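Local coordinates for Cap5O (Staphylococcus aureus, PDB 3OJO), which probably oxidises UDP-N-acetyl-mannosamine with NAD as cofactor, a step in the synthesis of the capsular polysaccharide, at residues S27-D41 against E68-E82. Numbering follows the deposited sequence.
Sequences SIMFAKHGVDVLGVD and EVLSSGKLKVSTTPE. With NAD (nicotinamide-adenine-dinucleotide), chain J.
L75, its CG anti to the backbone N (chi1 -180°), pushes its two methyls between sheet and helix 23-32: CD1 lies 3.7 Å from V37 CG1 and also meets S27 CB, while CD2 meets I28 CG1. One turn on, A31 CB sits 3.6 Å from V69 CG1, joining helix 23-32 to helix 62-71. On the sheet's other face L38 CD2 packs against K76 O and S78 CB, and CD1 reaches T80 O and the side chain of E82, which crosses it at about a right angle. There too V40 CG2 touches P81 CA, and S78 OG, ending strand 75-78, accepts from T80 N in an ST turn. Between these two layers strands 36-40 and 75-78 run parallel, joined by five backbone hydrogen bonds, from V37 N to K74 O (2.7 Å) through to D41 N to S78 O (3.1 Å); K76 N and S78 N donate the other way, to V37 O and G39 O. This pairing forms one edge of the Rossmann-fold sheet within the chain. Beyond strand 36-40, D41 grips the adenosine ribose of NAD: O2B donates to OD1 (2.7 Å) and O3B to OD2 (2.6 Å). Backbone amides of N43 and L19 also donate to OD1 and OD2, respectively, fixing the carboxylate's rotation.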
loop_
_atom_site.group_PDB
_atom_site.type_symbol
_atom_site.label_atom_id
_atom_site.label_comp_id
_atom_site.label_asym_id
_atom_site.label_seq_id
_atom_site.Cartn_x
_atom_site.Cartn_y
_atom_site.Cartn_z
ATOM N N SER B 27 13.219 -11.785 30.202
ATOM C CA SER B 27 13.733 -11.973 31.565
ATOM C C SER B 27 14.763 -13.102 31.555
ATOM O O SER B 27 15.847 -12.949 32.108
ATOM C CB SER B 27 12.603 -12.371 32.508
ATOM O OG SER B 27 11.527 -11.460 32.414
ATOM N N ILE B 28 14.421 -14.224 30.887
ATOM C CA ILE B 28 15.276 -15.400 30.768
ATOM C C ILE B 28 16.614 -15.029 30.094
ATOM O O ILE B 28 17.667 -15.428 30.580
ATOM C CB ILE B 28 14.497 -16.594 30.104
ATOM C CG1 ILE B 28 13.513 -17.218 31.111
ATOM C CG2 ILE B 28 15.437 -17.673 29.512
ATOM C CD1 ILE B 28 12.434 -18.168 30.489
ATOM N N MET B 29 16.554 -14.216 29.032
ATOM C CA MET B 29 17.688 -13.747 28.253
ATOM C C MET B 29 18.707 -12.891 29.035
ATOM O O MET B 29 19.908 -13.161 28.957
ATOM C CB MET B 29 17.202 -13.030 26.996
ATOM C CG MET B 29 18.284 -12.856 25.957
ATOM S SD MET B 29 19.238 -14.357 25.568
ATOM C CE MET B 29 18.400 -14.926 24.222
ATOM N N PHE B 30 18.243 -11.873 29.781
ATOM C CA PHE B 30 19.130 -11.024 30.573
ATOM C C PHE B 30 19.777 -11.805 31.725
ATOM O O PHE B 30 20.963 -11.602 32.001
ATOM C CB PHE B 30 18.377 -9.813 31.121
ATOM C CG PHE B 30 18.124 -8.702 30.129
ATOM C CD1 PHE B 30 19.116 -7.765 29.836
ATOM C CD2 PHE B 30 16.865 -8.525 29.565
ATOM C CE1 PHE B 30 18.853 -6.688 28.977
ATOM C CE2 PHE B 30 16.606 -7.448 28.715
ATOM C CZ PHE B 30 17.601 -6.542 28.421
ATOM N N ALA B 31 18.995 -12.712 32.373
ATOM C CA ALA B 31 19.438 -13.570 33.474
ATOM C C ALA B 31 20.488 -14.581 33.004
ATOM O O ALA B 31 21.398 -14.910 33.767
ATOM C CB ALA B 31 18.250 -14.282 34.094
ATOM N N LYS B 32 20.371 -15.045 31.742
ATOM C CA LYS B 32 21.293 -15.969 31.066
ATOM C C LYS B 32 22.678 -15.306 30.909
ATOM O O LYS B 32 23.685 -16.005 30.788
ATOM C CB LYS B 32 20.725 -16.340 29.676
ATOM C CG LYS B 32 21.389 -17.526 28.997
ATOM C CD LYS B 32 21.025 -17.614 27.520
ATOM C CE LYS B 32 21.858 -18.647 26.788
ATOM N NZ LYS B 32 21.378 -20.035 27.027
ATOM N N HIS B 33 22.708 -13.956 30.913
ATOM C CA HIS B 33 23.903 -13.127 30.741
ATOM C C HIS B 33 24.427 -12.481 32.053
ATOM O O HIS B 33 25.243 -11.551 32.013
ATOM C CB HIS B 33 23.673 -12.109 29.600
ATOM C CG HIS B 33 23.569 -12.755 28.250
ATOM N ND1 HIS B 33 24.617 -12.718 27.354
ATOM C CD2 HIS B 33 22.562 -13.479 27.708
ATOM C CE1 HIS B 33 24.218 -13.415 26.300
ATOM N NE2 HIS B 33 22.987 -13.889 26.467
ATOM N N GLY B 34 23.979 -13.015 33.193
ATOM C CA GLY B 34 24.418 -12.597 34.519
ATOM C C GLY B 34 23.698 -11.452 35.205
ATOM O O GLY B 34 24.119 -11.034 36.294
ATOM N N VAL B 35 22.618 -10.934 34.602
ATOM C CA VAL B 35 21.844 -9.835 35.199
ATOM C C VAL B 35 20.849 -10.420 36.223
ATOM O O VAL B 35 20.284 -11.482 35.970
ATOM C CB VAL B 35 21.148 -8.963 34.122
ATOM C CG1 VAL B 35 20.490 -7.735 34.733
ATOM C CG2 VAL B 35 22.128 -8.552 33.024
ATOM N N ASP B 36 20.680 -9.755 37.390
ATOM C CA ASP B 36 19.751 -10.181 38.447
ATOM C C ASP B 36 18.398 -9.659 38.032
ATOM O O ASP B 36 18.179 -8.436 37.982
ATOM C CB ASP B 36 20.164 -9.656 39.838
ATOM C CG ASP B 36 21.594 -9.981 40.216
ATOM O OD1 ASP B 36 21.982 -11.167 40.106
ATOM O OD2 ASP B 36 22.340 -9.040 40.594
ATOM N N VAL B 37 17.519 -10.597 37.638
ATOM C CA VAL B 37 16.218 -10.297 37.069
ATOM C C VAL B 37 15.077 -10.664 37.983
ATOM O O VAL B 37 14.966 -11.803 38.436
ATOM C CB VAL B 37 16.041 -10.915 35.637
ATOM C CG1 VAL B 37 14.761 -10.435 34.973
ATOM C CG2 VAL B 37 17.231 -10.619 34.732
ATOM N N LEU B 38 14.176 -9.700 38.184
ATOM C CA LEU B 38 12.928 -9.895 38.890
ATOM C C LEU B 38 11.813 -9.829 37.834
ATOM O O LEU B 38 11.603 -8.788 37.210
ATOM C CB LEU B 38 12.715 -8.839 39.984
ATOM C CG LEU B 38 11.645 -9.114 41.070
ATOM C CD1 LEU B 38 10.672 -8.015 41.233
ATOM C CD2 LEU B 38 11.147 -10.545 41.177
ATOM N N GLY B 39 11.147 -10.957 37.622
ATOM C CA GLY B 39 10.014 -11.057 36.717
ATOM C C GLY B 39 8.754 -10.681 37.471
ATOM O O GLY B 39 8.488 -11.218 38.548
ATOM N N VAL B 40 7.970 -9.745 36.919
ATOM C CA VAL B 40 6.736 -9.276 37.524
ATOM C C VAL B 40 5.525 -9.579 36.644
ATOM O O VAL B 40 5.485 -9.156 35.483
ATOM C CB VAL B 40 6.813 -7.771 37.912
ATOM C CG1 VAL B 40 5.466 -7.250 38.413
ATOM C CG2 VAL B 40 7.894 -7.534 38.948
ATOM N N ASP B 41 4.517 -10.265 37.234
ATOM C CA ASP B 41 3.216 -10.584 36.621
ATOM C C ASP B 41 2.090 -10.572 37.656
ATOM O O ASP B 41 2.257 -11.098 38.754
ATOM C CB ASP B 41 3.234 -11.932 35.891
ATOM C CG ASP B 41 2.253 -11.983 34.754
ATOM O OD1 ASP B 41 1.043 -11.979 35.021
ATOM O OD2 ASP B 41 2.695 -11.963 33.593
ATOM N N GLU B 68 18.042 -23.665 33.804
ATOM C CA GLU B 68 19.416 -23.215 34.092
ATOM C C GLU B 68 19.421 -21.905 34.883
ATOM O O GLU B 68 20.109 -21.781 35.892
ATOM C CB GLU B 68 20.212 -22.989 32.787
ATOM C CG GLU B 68 20.425 -24.219 31.919
ATOM C CD GLU B 68 21.355 -23.969 30.745
ATOM O OE1 GLU B 68 20.907 -23.367 29.741
ATOM O OE2 GLU B 68 22.540 -24.364 30.838
ATOM N N VAL B 69 18.663 -20.933 34.394
ATOM C CA VAL B 69 18.522 -19.570 34.904
ATOM C C VAL B 69 17.823 -19.500 36.276
ATOM O O VAL B 69 18.187 -18.666 37.111
ATOM C CB VAL B 69 17.869 -18.714 33.776
ATOM C CG1 VAL B 69 16.927 -17.648 34.296
ATOM C CG2 VAL B 69 18.934 -18.107 32.876
ATOM N N LEU B 70 16.832 -20.378 36.507
ATOM C CA LEU B 70 16.098 -20.429 37.778
ATOM C C LEU B 70 17.029 -20.988 38.870
ATOM O O LEU B 70 17.104 -20.412 39.960
ATOM C CB LEU B 70 14.828 -21.278 37.589
ATOM C CG LEU B 70 13.899 -21.610 38.764
ATOM C CD1 LEU B 70 13.201 -20.378 39.347
ATOM C CD2 LEU B 70 12.830 -22.522 38.294
ATOM N N SER B 71 17.802 -22.046 38.530
ATOM C CA SER B 71 18.769 -22.703 39.419
ATOM C C SER B 71 19.967 -21.812 39.784
ATOM O O SER B 71 20.499 -21.933 40.899
ATOM C CB SER B 71 19.229 -24.043 38.847
ATOM O OG SER B 71 19.562 -24.015 37.469
ATOM N N SER B 72 20.379 -20.912 38.865
ATOM C CA SER B 72 21.498 -19.992 39.099
ATOM C C SER B 72 21.128 -18.847 40.069
ATOM O O SER B 72 22.011 -18.128 40.537
ATOM C CB SER B 72 22.053 -19.451 37.779
ATOM O OG SER B 72 21.191 -18.520 37.142
ATOM N N GLY B 73 19.835 -18.701 40.362
ATOM C CA GLY B 73 19.315 -17.656 41.238
ATOM C C GLY B 73 19.267 -16.284 40.591
ATOM O O GLY B 73 19.022 -15.289 41.282
ATOM N N LYS B 74 19.500 -16.220 39.259
ATOM C CA LYS B 74 19.476 -14.969 38.491
ATOM C C LYS B 74 18.050 -14.486 38.185
ATOM O O LYS B 74 17.806 -13.272 38.144
ATOM C CB LYS B 74 20.325 -15.066 37.208
ATOM C CG LYS B 74 21.839 -15.070 37.457
ATOM C CD LYS B 74 22.366 -13.831 38.191
ATOM C CE LYS B 74 23.839 -13.945 38.538
ATOM N NZ LYS B 74 24.121 -14.973 39.590
ATOM N N LEU B 75 17.106 -15.434 38.022
ATOM C CA LEU B 75 15.714 -15.084 37.758
ATOM C C LEU B 75 14.774 -15.478 38.890
ATOM O O LEU B 75 14.525 -16.663 39.133
ATOM C CB LEU B 75 15.222 -15.616 36.383
ATOM C CG LEU B 75 13.765 -15.328 35.954
ATOM C CD1 LEU B 75 13.488 -13.855 35.818
ATOM C CD2 LEU B 75 13.440 -16.010 34.665
ATOM N N LYS B 76 14.242 -14.460 39.562
ATOM C CA LYS B 76 13.254 -14.597 40.619
ATOM C C LYS B 76 11.993 -13.956 40.072
ATOM O O LYS B 76 12.073 -13.040 39.262
ATOM C CB LYS B 76 13.695 -13.899 41.925
ATOM C CG LYS B 76 15.101 -14.262 42.410
ATOM C CD LYS B 76 15.169 -15.576 43.200
ATOM C CE LYS B 76 16.583 -15.941 43.596
ATOM N NZ LYS B 76 17.245 -14.869 44.398
ATOM N N VAL B 77 10.844 -14.431 40.513
ATOM C CA VAL B 77 9.544 -13.952 40.062
ATOM C C VAL B 77 8.747 -13.407 41.246
ATOM O O VAL B 77 9.042 -13.766 42.388
ATOM C CB VAL B 77 8.756 -15.008 39.214
ATOM C CG1 VAL B 77 9.471 -15.381 37.912
ATOM C CG2 VAL B 77 8.346 -16.236 40.011
ATOM N N SER B 78 7.751 -12.536 40.976
ATOM C CA SER B 78 6.888 -11.878 41.978
ATOM C C SER B 78 5.653 -11.225 41.290
ATOM O O SER B 78 5.644 -11.039 40.070
ATOM C CB SER B 78 7.685 -10.817 42.741
ATOM O OG SER B 78 6.971 -10.280 43.840
ATOM N N THR B 79 4.623 -10.877 42.090
ATOM C CA THR B 79 3.420 -10.164 41.643
ATOM C C THR B 79 3.614 -8.659 41.899
ATOM O O THR B 79 2.791 -7.836 41.487
ATOM C CB THR B 79 2.180 -10.654 42.406
ATOM O OG1 THR B 79 2.398 -10.509 43.814
ATOM C CG2 THR B 79 1.775 -12.085 42.035
ATOM N N THR B 80 4.730 -8.319 42.566
ATOM C CA THR B 80 5.088 -6.978 43.001
ATOM C C THR B 80 6.452 -6.542 42.432
ATOM O O THR B 80 7.413 -7.311 42.506
ATOM C CB THR B 80 5.099 -6.967 44.559
ATOM O OG1 THR B 80 3.867 -7.506 45.053
ATOM C CG2 THR B 80 5.330 -5.592 45.155
ATOM N N PRO B 81 6.597 -5.291 41.940
ATOM C CA PRO B 81 7.924 -4.830 41.529
ATOM C C PRO B 81 8.750 -4.480 42.771
ATOM O O PRO B 81 8.217 -4.392 43.875
ATOM C CB PRO B 81 7.626 -3.564 40.700
ATOM C CG PRO B 81 6.150 -3.450 40.632
ATOM C CD PRO B 81 5.605 -4.214 41.781
ATOM N N GLU B 82 10.047 -4.300 42.590
ATOM C CA GLU B 82 10.944 -3.912 43.676
ATOM C C GLU B 82 11.983 -2.959 43.061
ATOM O O GLU B 82 12.082 -2.879 41.831
ATOM C CB GLU B 82 11.623 -5.138 44.327
ATOM C CG GLU B 82 10.726 -6.201 44.955
ATOM C CD GLU B 82 11.375 -7.536 45.269
ATOM O OE1 GLU B 82 12.448 -7.825 44.697
ATOM O OE2 GLU B 82 10.764 -8.332 46.015
HETATM P PA NAD J . 0.913 -11.745 26.800
HETATM O O1A NAD J . -0.544 -11.671 27.035
HETATM O O2A NAD J . 1.331 -13.095 26.364
HETATM O O5B NAD J . 1.673 -11.351 28.161
HETATM C C5B NAD J . 1.270 -10.262 28.948
HETATM C C4B NAD J . 1.521 -10.630 30.391
HETATM O O4B NAD J . 1.589 -9.453 31.168
HETATM C C3B NAD J . 0.426 -11.528 30.983
HETATM O O3B NAD J . 1.033 -12.603 31.692
HETATM C C2B NAD J . -0.249 -10.607 31.992
HETATM O O2B NAD J . -0.790 -11.287 33.107
HETATM C C1B NAD J . 0.877 -9.664 32.379
HETATM N N9A NAD J . 0.350 -8.391 32.892
HETATM C C8A NAD J . -0.743 -7.706 32.407
HETATM N N7A NAD J . -0.843 -6.527 33.061
HETATM C C5A NAD J . 0.170 -6.463 33.960
HETATM C C6A NAD J . 0.521 -5.490 34.897
HETATM N N6A NAD J . -0.225 -4.382 34.981
HETATM N N1A NAD J . 1.636 -5.693 35.706
HETATM C C2A NAD J . 2.400 -6.842 35.576
HETATM N N3A NAD J . 2.045 -7.802 34.649
HETATM C C4A NAD J . 0.948 -7.616 33.854
HETATM O O3 NAD J . 1.322 -10.592 25.738
HETATM P PN NAD J . 2.660 -10.628 24.853
HETATM O O1N NAD J . 2.390 -11.477 23.666
HETATM O O2N NAD J . 3.828 -10.906 25.726
HETATM O O5D NAD J . 2.754 -9.140 24.310
HETATM C C5D NAD J . 2.539 -8.034 25.147
HETATM C C4D NAD J . 2.461 -6.794 24.263
HETATM O O4D NAD J . 3.675 -6.623 23.548
HETATM C C3D NAD J . 1.418 -6.885 23.148
HETATM O O3D NAD J . 0.066 -6.728 23.536
HETATM C C2D NAD J . 1.904 -5.772 22.254
HETATM O O2D NAD J . 1.713 -4.549 22.917
HETATM C C1D NAD J . 3.404 -6.015 22.292
HETATM N N1N NAD J . 3.737 -6.872 21.131
HETATM C C2N NAD J . 3.830 -8.242 21.231
HETATM C C3N NAD J . 4.115 -9.006 20.088
HETATM C C7N NAD J . 4.646 -10.405 20.225
HETATM O O7N NAD J . 5.754 -10.769 19.424
HETATM N N7N NAD J . 4.055 -11.268 21.061
HETATM C C4N NAD J . 4.267 -8.371 18.847
HETATM C C5N NAD J . 4.133 -6.987 18.744
HETATM C C6N NAD J . 3.851 -6.258 19.901
#